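Local coordinates for protein beta-N-acetylhexosaminidase (Akkermansia muciniphila, PDB 6JEB) that hydrolyses terminal non-reducing N-acetylhexosamine residues from N-glycans and chitobiose as a family 20 glycoside hydrolase, at residues T320-R325 and N342-S347. Numbering follows the deposited sequence. Where two conformers were deposited one is given.
Sequences TVYAWR and NLIMAS. With ACM (acetamide), chain C.
With CG1 of Ile344 anti to its carbonyl carbon (chi1 -67°) and the chain then extended to CD1 (chi2 167°), Ile344 runs alongside Tyr322, whose own CG is likewise anti to the carbonyl carbon. The Ile344 methyl CD1 thus lies over one ring face, a CH-pi contact 4.0 Å from CD1 to the Tyr322 centroid, displaced toward the phenol end; CG2 of Ile344 packs on the CD2-CE2 side. Ile344 CD1 also meets Thr320 CG2 at 3.6 Å, and Tyr322 OH is hydrogen-bonded to Gln305. On the other sheet face, in the conformer given, Leu343 CD1 lies against Val321 CG2 and, at 3.7 Å, Ala323 CB; the Leu343 side chain also touches Ile333 and Thr336 of helix 329-339. Three backbone hydrogen bonds join the parallel strands, Val321 N to Asn342 O, Ile344 N to Val321 O and Ala323 N to Ile344 O, and a fourth, Ala346 N to Ala323 O (2.8 Å), follows just past strand 342-345. At the strand starts a water joins Thr320 OG1, which also bonds Arg393, to Asn342 ND2. Past the strand end, the Trp324 indole is sandwiched between Arg325 CG and acetamide, whose C2 sits 3.7 Å above the ring plane. Strands 320-323 and 342-345, linked through helix 329-339, form a beta-alpha-beta unit of the TIM barrel, with Trp324 at a C-terminal strand end in the substrate pocket.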
loop_
_atom_site.group_PDB
_atom_site.type_symbol
_atom_site.label_atom_id
_atom_site.label_comp_id
_atom_site.label_asym_id
_atom_site.label_seq_id
_atom_site.Cartn_x
_atom_site.Cartn_y
_atom_site.Cartn_z
ATOM N N THR A 320 -8.342 8.722 -9.107
ATOM C CA THR A 320 -7.915 8.646 -7.714
ATOM C C THR A 320 -6.434 8.988 -7.596
ATOM O O THR A 320 -5.604 8.479 -8.364
ATOM C CB THR A 320 -8.178 7.247 -7.141
ATOM O OG1 THR A 320 -9.590 7.033 -7.058
ATOM C CG2 THR A 320 -7.577 7.102 -5.747
ATOM N N VAL A 321 -6.110 9.838 -6.620
ATOM C CA VAL A 321 -4.737 10.220 -6.321
ATOM C C VAL A 321 -4.451 9.949 -4.850
ATOM O O VAL A 321 -5.363 9.914 -4.016
ATOM C CB VAL A 321 -4.455 11.697 -6.682
ATOM C CG1 VAL A 321 -4.722 11.952 -8.172
ATOM C CG2 VAL A 321 -5.274 12.640 -5.808
ATOM N N TYR A 322 -3.170 9.747 -4.534
ATOM C CA TYR A 322 -2.710 9.478 -3.175
ATOM C C TYR A 322 -2.004 10.718 -2.641
ATOM O O TYR A 322 -0.969 11.125 -3.182
ATOM C CB TYR A 322 -1.708 8.325 -3.155
ATOM C CG TYR A 322 -2.238 6.952 -3.491
ATOM C CD1 TYR A 322 -2.651 6.627 -4.780
ATOM C CD2 TYR A 322 -2.266 5.953 -2.529
ATOM C CE1 TYR A 322 -3.106 5.349 -5.082
ATOM C CE2 TYR A 322 -2.710 4.677 -2.828
ATOM C CZ TYR A 322 -3.122 4.378 -4.101
ATOM O OH TYR A 322 -3.554 3.103 -4.375
ATOM N N ALA A 323 -2.536 11.293 -1.564
ATOM C CA ALA A 323 -1.868 12.407 -0.900
ATOM C C ALA A 323 -0.737 11.867 -0.038
ATOM O O ALA A 323 -0.948 10.971 0.783
ATOM C CB ALA A 323 -2.866 13.171 -0.027
ATOM N N TRP A 324 0.466 12.392 -0.235
ATOM C CA TRP A 324 1.620 11.890 0.505
ATOM C C TRP A 324 2.583 12.962 0.988
ATOM O O TRP A 324 3.216 12.764 2.030
ATOM C CB TRP A 324 2.399 10.868 -0.336
ATOM C CG TRP A 324 3.124 11.437 -1.533
ATOM C CD1 TRP A 324 2.601 11.689 -2.772
ATOM C CD2 TRP A 324 4.516 11.785 -1.608
ATOM N NE1 TRP A 324 3.581 12.178 -3.608
ATOM C CE2 TRP A 324 4.763 12.247 -2.917
ATOM C CE3 TRP A 324 5.573 11.763 -0.690
ATOM C CZ2 TRP A 324 6.028 12.667 -3.335
ATOM C CZ3 TRP A 324 6.825 12.178 -1.107
ATOM C CH2 TRP A 324 7.041 12.627 -2.418
ATOM N N ARG A 325 2.719 14.085 0.293
ATOM C CA ARG A 325 3.771 15.028 0.626
ATOM C C ARG A 325 3.534 15.676 1.980
ATOM O O ARG A 325 2.402 16.017 2.340
ATOM C CB ARG A 325 3.896 16.080 -0.466
ATOM C CG ARG A 325 4.535 15.493 -1.707
ATOM C CD ARG A 325 4.903 16.535 -2.706
ATOM N NE ARG A 325 5.648 15.980 -3.837
ATOM C CZ ARG A 325 6.976 15.965 -3.929
ATOM N NH1 ARG A 325 7.722 16.473 -2.956
ATOM N NH2 ARG A 325 7.563 15.464 -5.006
ATOM N N ASN A 342 -10.879 11.678 -6.555
ATOM C CA ASN A 342 -10.949 10.886 -5.337
ATOM C C ASN A 342 -9.566 10.807 -4.706
ATOM O O ASN A 342 -8.545 10.928 -5.386
ATOM C CB ASN A 342 -11.507 9.501 -5.645
ATOM C CG ASN A 342 -12.924 9.573 -6.195
ATOM O OD1 ASN A 342 -13.781 10.251 -5.631
ATOM N ND2 ASN A 342 -13.166 8.907 -7.314
ATOM N N LEU A 343 -9.534 10.609 -3.392
ATOM C CA LEU A 343 -8.298 10.755 -2.639
ATOM C C LEU A 343 -8.095 9.564 -1.718
ATOM O O LEU A 343 -9.023 9.139 -1.027
ATOM C CB LEU A 343 -8.323 12.048 -1.818
ATOM C CG LEU A 343 -7.035 12.379 -1.066
ATOM C CD1 LEU A 343 -5.901 12.569 -2.059
ATOM C CD2 LEU A 343 -7.214 13.622 -0.205
ATOM N N ILE A 344 -6.872 9.034 -1.709
ATOM C CA ILE A 344 -6.437 8.063 -0.713
ATOM C C ILE A 344 -5.377 8.758 0.132
ATOM O O ILE A 344 -4.468 9.393 -0.410
ATOM C CB ILE A 344 -5.898 6.777 -1.366
ATOM C CG1 ILE A 344 -7.039 6.026 -2.068
ATOM C CG2 ILE A 344 -5.245 5.874 -0.326
ATOM C CD1 ILE A 344 -6.569 4.919 -3.004
ATOM N N MET A 345 -5.506 8.667 1.451
ATOM C CA MET A 345 -4.605 9.360 2.364
ATOM C C MET A 345 -3.388 8.483 2.649
ATOM O O MET A 345 -3.518 7.409 3.241
ATOM C CB MET A 345 -5.347 9.698 3.658
ATOM C CG MET A 345 -4.519 10.448 4.687
ATOM S SD MET A 345 -3.749 11.942 4.025
ATOM C CE MET A 345 -5.178 12.931 3.572
ATOM N N ALA A 346 -2.206 8.952 2.234
ATOM C CA ALA A 346 -0.941 8.267 2.482
ATOM C C ALA A 346 0.091 9.234 3.053
ATOM O O ALA A 346 1.291 9.074 2.823
ATOM C CB ALA A 346 -0.418 7.598 1.209
ATOM N N SER A 347 -0.368 10.237 3.805
ATOM C CA SER A 347 0.497 11.310 4.281
ATOM C C SER A 347 1.767 10.764 4.915
ATOM O O SER A 347 1.714 9.948 5.841
ATOM C CB SER A 347 -0.239 12.144 5.320
ATOM O OG SER A 347 0.703 12.917 6.046
HETATM C C1 ACM C . 6.859 8.950 -3.080
HETATM O O ACM C . 7.075 9.015 -1.912
HETATM N N ACM C . 7.955 9.102 -3.983
HETATM C C2 ACM C . 5.477 8.721 -3.668
HETATM O O HOH W 1 -11.573 7.110 -8.728
HETATM O O HOH W 2 0.924 15.160 4.685
#